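Local coordinates for protein ribose-phosphate pyrophosphokinase (PDB 7PN0) that catalyses the transfer of a diphosphate group from ATP to ribose 5-phosphate, giving the nucleotide precursor phosphoribosyl diphosphate (PRPP), at residues A[103-107]-A[108-112]; A[143-146]-A[147-150]. One frame throughout, in Å; residues are numbered along the deposited sequence.

Overall arrangement
Interactions 1 and 2 come in series along the chain, with centres 26 Å apart and nearest atoms about 12 Å apart. Both are places where extended chain turns into a helix, and each holds a sulfate ion. Interaction 1 opens helix 107-118, which leads into strand 122-126 of the five-stranded parallel sheet; that strand pairs with 141-144, an outermost strand of the sheet within this chain. Interaction 1, 19 Å from the chain centre, belongs to the subunit interface of the hexamer beside a bound ADP. Interaction 2, 9 Å from the centre, joins strand 141-144 to helix 147-157 within one subunit and meets no other protein chain of the assembly.

Interaction 1. Residues A[103-107]-A[108-112]; sequences RISIT and ARLIA. With SO4 (sulfate ion), chain H.
A108 follows T107 at the start of helix 107-118, where I106 occupies the N-cap position and forms the centre of an inverse gamma turn. Upstream, the extended side chain of R103 offers the edge of its guanidinium to a sulfate whose sulfur lies in the guanidinium plane, NE bonding to O2 and NH1 to O4, each at 3.0 Å; S46 and R48 of the second subunit and S302, V303 and S304 of the third also bind this ion, which probably came from the crystallisation liquor. A108 N is badly angled for I106 O; the A108 backbone is hydrogen-bonded to S96. R109 N and L110 N both donate hydrogen bonds to I106 O, so this one carbonyl oxygen ties down two amides of the first turn. R109 N, at 3.0 Å from I106 O, sits well above the carbonyl plane, with a bent N-H...O angle of 131°. The R109 side chain bends at chi2 (65°), and its end leads away to D113 through NE and to G135 O of the third subunit through NH2. The bond from L110 N to I106 O, 3.2 Å long, lies in the carbonyl plane and is straighter. With its CG anti to the backbone N (chi1 169°), L110 brings CD2 within 4.0 Å of S105 OG, a hydroxyl that hydrogen-bonds to D74 of the second subunit. I111 N donates a hydrogen bond to T107 O at 2.9 Å, while I111 CG1 passes the same oxygen at 3.4 Å. Beyond it, I111 CD1 meets the T107 methyl CG2 at 4.0 Å, the two side chains crossing at a slant. T107 and I111 pack against M71 and M67 of helix 62-78 of the second subunit, with loop residues Y93, F136 and F137 of the same chain also lining helix 107-118.

Interaction 2. Residues A[143-146]-A[147-150]; sequences HLSA and EPVI. With SO4 (sulfate ion), chain F.
S145 OG accepts the N-H of E147 at 3.0 Å (N-H...O angle 159°), a capping bond that occupies an amide at the opening of helix 147-157. Holding OG anti to its own backbone N (chi1 177°), S145 swings the hydroxyl over the coming turn, where E147 CB and CG close in on it at 3.2 and 3.3 Å. In the backbone, I150 N donates to A146 O at 2.9 Å, nearly in line with the C=O. A water links S145 O, to which it donates, with V149 N, from which it accepts. Apolar contact is slight. A146 CB meets the end of I150, CD1, at 3.9 Å, and P148 CD lies against A146 C and S145 O. A sulfate, probably from the crystallisation liquor, takes further hydrogen bonds: S145 OG donates to its O1 at 2.7 Å and A146 N to its O2 at 2.9 Å, while T127 and R175 bind it from outside the segment. The extended E147 side chain sends its carboxylate to R182 of helix 173-183 in a salt bridge. In chemical terms, the S145 hydroxyl works both ways, taking a helix amide while donating a hydrogen bond to the anion. Because the sulfate rests by the amino end of the helix, the helix dipole should favour its negative charge, and R175 probably adds to that positive setting.

Interaction 1. Residues A[103-107]-A[108-112]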
ATOM      1  N   ARG A 103      -8.581  23.991  -5.856  1.00 15.81           N
ATOM      2  CA  ARG A 103      -8.907  22.922  -6.812  1.00 15.42           C
ATOM      3  C   ARG A 103      -7.796  22.767  -7.859  1.00 15.27           C
ATOM      4  O   ARG A 103      -8.114  22.474  -8.996  1.00 14.70           O
ATOM      5  CB  ARG A 103     -10.297  23.169  -7.392  1.00 14.89           C
ATOM      6  CG  ARG A 103     -11.296  23.641  -6.340  1.00 15.32           C
ATOM      7  CD  ARG A 103     -12.724  23.691  -6.891  1.00 16.70           C
ATOM      8  NE  ARG A 103     -13.447  24.610  -6.046  1.00 17.07           N
ATOM      9  CZ  ARG A 103     -13.603  25.895  -6.304  1.00 19.36           C
ATOM     10  NH1 ARG A 103     -14.244  26.675  -5.444  1.00 23.06           N
ATOM     11  NH2 ARG A 103     -13.181  26.406  -7.433  1.00 18.58           N
ATOM     12  N   ILE A 104      -6.544  22.874  -7.438  1.00 14.14           N
ATOM     13  CA  ILE A 104      -5.367  22.598  -8.310  1.00 13.93           C
ATOM     14  C   ILE A 104      -4.690  21.317  -7.811  1.00 13.17           C
ATOM     15  O   ILE A 104      -5.121  20.770  -6.810  1.00 13.34           O
ATOM     16  CB  ILE A 104      -4.393  23.775  -8.367  1.00 14.75           C
ATOM     17  CG1 ILE A 104      -3.639  23.940  -7.043  1.00 16.18           C
ATOM     18  CG2 ILE A 104      -5.085  25.056  -8.847  1.00 14.50           C
ATOM     19  CD1 ILE A 104      -2.404  24.791  -7.133  1.00 16.40           C
ATOM     20  N   SER A 105      -3.757  20.803  -8.591  1.00 14.14           N
ATOM     21  CA  SER A 105      -2.845  19.701  -8.224  1.00 14.13           C
ATOM     22  C   SER A 105      -1.597  20.293  -7.567  1.00 12.83           C
ATOM     23  O   SER A 105      -1.031  21.270  -8.092  1.00 12.97           O
ATOM     24  CB  SER A 105      -2.484  18.879  -9.449  1.00 15.31           C
ATOM     25  OG  SER A 105      -1.567  17.845  -9.086  1.00 15.75           O
ATOM     26  N   ILE A 106      -1.169  19.718  -6.458  1.00 12.76           N
ATOM     27  CA  ILE A 106       0.183  19.985  -5.892  1.00 12.93           C
ATOM     28  C   ILE A 106       1.117  19.044  -6.645  1.00 12.26           C
ATOM     29  O   ILE A 106       1.337  17.888  -6.188  1.00 10.73           O
ATOM     30  CB  ILE A 106       0.208  19.800  -4.374  1.00 14.11           C
ATOM     31  CG1 ILE A 106      -0.867  20.636  -3.670  1.00 14.75           C
ATOM     32  CG2 ILE A 106       1.601  20.102  -3.858  1.00 14.98           C
ATOM     33  CD1 ILE A 106      -0.971  20.371  -2.188  1.00 15.12           C
ATOM     34  N   THR A 107       1.401  19.420  -7.881  1.00 11.18           N
ATOM     35  CA  THR A 107       1.988  18.500  -8.881  1.00 11.77           C
ATOM     36  C   THR A 107       3.338  17.917  -8.435  1.00 10.23           C
ATOM     37  O   THR A 107       3.596  16.780  -8.828  1.00 10.93           O
ATOM     38  CB  THR A 107       2.082  19.153 -10.253  1.00 11.44           C
ATOM     39  OG1 THR A 107       0.948  20.010 -10.365  1.00 12.63           O
ATOM     40  CG2 THR A 107       2.088  18.077 -11.301  1.00 12.06           C
ATOM     41  N   ALA A 108       4.134  18.602  -7.609  1.00  9.70           N
ATOM     42  CA  ALA A 108       5.410  18.047  -7.099  1.00 10.69           C
ATOM     43  C   ALA A 108       5.120  16.792  -6.267  1.00 11.35           C
ATOM     44  O   ALA A 108       5.817  15.796  -6.426  1.00 10.22           O
ATOM     45  CB  ALA A 108       6.133  19.102  -6.305  1.00 10.51           C
ATOM     46  N   ARG A 109       4.025  16.801  -5.497  1.00 10.47           N
ATOM     47  CA  ARG A 109       3.684  15.625  -4.667  1.00 11.40           C
ATOM     48  C   ARG A 109       3.135  14.529  -5.567  1.00 10.89           C
ATOM     49  O   ARG A 109       3.483  13.352  -5.402  1.00 10.79           O
ATOM     50  CB  ARG A 109       2.713  16.037  -3.550  1.00 11.17           C
ATOM     51  CG  ARG A 109       2.034  14.852  -2.870  1.00 11.56           C
ATOM     52  CD  ARG A 109       3.022  13.985  -2.133  1.00 11.87           C
ATOM     53  NE  ARG A 109       2.423  12.762  -1.683  1.00 12.89           N
ATOM     54  CZ  ARG A 109       2.070  12.474  -0.432  1.00 14.88           C
ATOM     55  NH1 ARG A 109       1.562  11.282  -0.134  1.00 14.76           N
ATOM     56  NH2 ARG A 109       2.245  13.368   0.524  1.00 14.14           N
ATOM     57  N   LEU A 110       2.277  14.889  -6.510  1.00 10.78           N
ATOM     58  CA  LEU A 110       1.706  13.873  -7.413  1.00 10.95           C
ATOM     59  C   LEU A 110       2.860  13.161  -8.110  1.00 11.36           C
ATOM     60  O   LEU A 110       2.846  11.902  -8.203  1.00 11.94           O
ATOM     61  CB  LEU A 110       0.796  14.533  -8.453  1.00 11.33           C
ATOM     62  CG  LEU A 110       0.389  13.612  -9.579  1.00 11.81           C
ATOM     63  CD1 LEU A 110      -0.463  12.484  -9.073  1.00 12.52           C
ATOM     64  CD2 LEU A 110      -0.327  14.405 -10.676  1.00 12.71           C
ATOM     65  N   ILE A 111       3.833  13.911  -8.603  1.00 11.73           N
ATOM     66  CA  ILE A 111       4.938  13.274  -9.367  1.00 11.43           C
ATOM     67  C   ILE A 111       5.767  12.392  -8.412  1.00 11.18           C
ATOM     68  O   ILE A 111       6.238  11.325  -8.824  1.00 11.00           O
ATOM     69  CB  ILE A 111       5.759  14.320 -10.138  1.00 12.27           C
ATOM     70  CG1 ILE A 111       4.957  14.903 -11.308  1.00 12.46           C
ATOM     71  CG2 ILE A 111       7.011  13.678 -10.624  1.00 12.58           C
ATOM     72  CD1 ILE A 111       5.581  16.134 -11.904  1.00 13.23           C
ATOM     73  N   ALA A 112       5.994  12.827  -7.177  1.00 10.81           N
ATOM     74  CA  ALA A 112       6.692  11.954  -6.212  1.00 11.23           C
ATOM     75  C   ALA A 112       5.974  10.610  -6.129  1.00 10.94           C
ATOM     76  O   ALA A 112       6.651   9.542  -6.131  1.00 10.99           O
ATOM     77  CB  ALA A 112       6.832  12.637  -4.888  1.00 11.21           C
TER
HETATM   78  S   SO4 H 401     -14.695  23.954  -2.451  1.00 18.29           S
HETATM   79  O1  SO4 H 401     -14.202  24.198  -1.151  1.00 20.45           O
HETATM   80  O2  SO4 H 401     -13.611  23.491  -3.299  1.00 18.38           O
HETATM   81  O3  SO4 H 401     -15.755  22.959  -2.405  1.00 16.67           O
HETATM   82  O4  SO4 H 401     -15.187  25.204  -2.990  1.00 17.98           O

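Interaction 2. Residues A[143-146]-A[147-150]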
ATOM      1  N   HIS A 143      19.608  15.402  -1.812  1.00 14.90           N
ATOM      2  CA  HIS A 143      19.405  16.761  -2.361  1.00 15.56           C
ATOM      3  C   HIS A 143      20.771  17.458  -2.394  1.00 16.07           C
ATOM      4  O   HIS A 143      21.202  17.881  -1.330  1.00 15.32           O
ATOM      5  CB  HIS A 143      18.363  17.489  -1.505  1.00 15.20           C
ATOM      6  CG  HIS A 143      18.018  18.859  -1.950  1.00 14.96           C
ATOM      7  ND1 HIS A 143      17.314  19.709  -1.140  1.00 15.54           N
ATOM      8  CD2 HIS A 143      18.277  19.530  -3.097  1.00 15.79           C
ATOM      9  CE1 HIS A 143      17.164  20.868  -1.757  1.00 16.50           C
ATOM     10  NE2 HIS A 143      17.749  20.782  -2.951  1.00 17.30           N
ATOM     11  N   LEU A 144      21.391  17.582  -3.568  1.00 15.88           N
ATOM     12  CA  LEU A 144      22.728  18.226  -3.710  1.00 16.38           C
ATOM     13  C   LEU A 144      22.538  19.748  -3.737  1.00 16.08           C
ATOM     14  O   LEU A 144      21.553  20.238  -4.321  1.00 13.93           O
ATOM     15  CB  LEU A 144      23.375  17.740  -5.008  1.00 16.59           C
ATOM     16  CG  LEU A 144      23.641  16.247  -5.137  1.00 16.60           C
ATOM     17  CD1 LEU A 144      24.313  15.923  -6.455  1.00 16.74           C
ATOM     18  CD2 LEU A 144      24.449  15.703  -3.978  1.00 17.85           C
ATOM     19  N   SER A 145      23.513  20.475  -3.194  1.00 16.91           N
ATOM     20  CA  SER A 145      23.587  21.947  -3.245  1.00 16.36           C
ATOM     21  C   SER A 145      24.545  22.394  -4.359  1.00 17.09           C
ATOM     22  O   SER A 145      25.638  21.771  -4.491  1.00 16.78           O
ATOM     23  CB  SER A 145      24.059  22.467  -1.936  1.00 17.74           C
ATOM     24  OG  SER A 145      24.208  23.880  -2.002  1.00 19.67           O
ATOM     25  N   ALA A 146      24.165  23.437  -5.087  1.00 16.24           N
ATOM     26  CA  ALA A 146      25.024  24.156  -6.069  1.00 18.59           C
ATOM     27  C   ALA A 146      25.816  25.266  -5.380  1.00 18.42           C
ATOM     28  O   ALA A 146      26.636  25.888  -6.073  1.00 16.78           O
ATOM     29  CB  ALA A 146      24.214  24.734  -7.186  1.00 17.97           C
ATOM     30  N   GLU A 147      25.627  25.481  -4.077  1.00 18.55           N
ATOM     31  CA  GLU A 147      26.314  26.589  -3.367  1.00 19.97           C
ATOM     32  C   GLU A 147      27.820  26.583  -3.663  1.00 20.03           C
ATOM     33  O   GLU A 147      28.362  27.616  -4.025  1.00 19.20           O
ATOM     34  CB  GLU A 147      26.105  26.512  -1.855  1.00 23.01           C
ATOM     35  CG  GLU A 147      24.792  27.111  -1.361  1.00 23.25           C
ATOM     36  CD  GLU A 147      24.711  27.154   0.164  1.00 24.70           C
ATOM     37  OE1 GLU A 147      25.771  27.197   0.824  1.00 24.07           O
ATOM     38  OE2 GLU A 147      23.590  27.151   0.683  1.00 29.53           O
ATOM     39  N   PRO A 148      28.581  25.477  -3.460  1.00 19.40           N
ATOM     40  CA  PRO A 148      30.031  25.529  -3.664  1.00 18.24           C
ATOM     41  C   PRO A 148      30.400  25.841  -5.124  1.00 19.54           C
ATOM     42  O   PRO A 148      31.339  26.604  -5.345  1.00 17.46           O
ATOM     43  CB  PRO A 148      30.518  24.143  -3.211  1.00 18.70           C
ATOM     44  CG  PRO A 148      29.415  23.670  -2.272  1.00 18.94           C
ATOM     45  CD  PRO A 148      28.155  24.189  -2.907  1.00 18.64           C
ATOM     46  N   VAL A 149      29.650  25.311  -6.105  1.00 19.04           N
ATOM     47  CA  VAL A 149      30.049  25.468  -7.527  1.00 18.28           C
ATOM     48  C   VAL A 149      29.766  26.920  -7.929  1.00 19.12           C
ATOM     49  O   VAL A 149      30.588  27.511  -8.703  1.00 18.47           O
ATOM     50  CB  VAL A 149      29.349  24.448  -8.448  1.00 21.78           C
ATOM     51  CG1 VAL A 149      29.497  24.826  -9.911  1.00 25.58           C
ATOM     52  CG2 VAL A 149      29.898  23.032  -8.246  1.00 25.69           C
ATOM     53  N   ILE A 150      28.668  27.502  -7.443  1.00 16.57           N
ATOM     54  CA  ILE A 150      28.257  28.900  -7.814  1.00 17.97           C
ATOM     55  C   ILE A 150      29.223  29.893  -7.158  1.00 16.89           C
ATOM     56  O   ILE A 150      29.656  30.869  -7.838  1.00 18.62           O
ATOM     57  CB  ILE A 150      26.790  29.166  -7.426  1.00 18.25           C
ATOM     58  CG1 ILE A 150      25.849  28.369  -8.330  1.00 18.69           C
ATOM     59  CG2 ILE A 150      26.454  30.660  -7.421  1.00 19.05           C
ATOM     60  CD1 ILE A 150      24.392  28.570  -8.052  1.00 19.86           C
TER
HETATM   61  S   SO4 F 404      20.986  25.178  -3.127  1.00 21.90           S
HETATM   62  O1  SO4 F 404      21.606  24.613  -1.955  1.00 18.25           O
HETATM   63  O2  SO4 F 404      21.645  24.617  -4.289  1.00 22.82           O
HETATM   64  O3  SO4 F 404      21.151  26.651  -3.141  1.00 24.40           O
HETATM   65  O4  SO4 F 404      19.608  24.827  -3.166  1.00 23.24           O
HETATM   66  O   HOH W   1      27.983  22.691  -5.876  1.00 22.90           O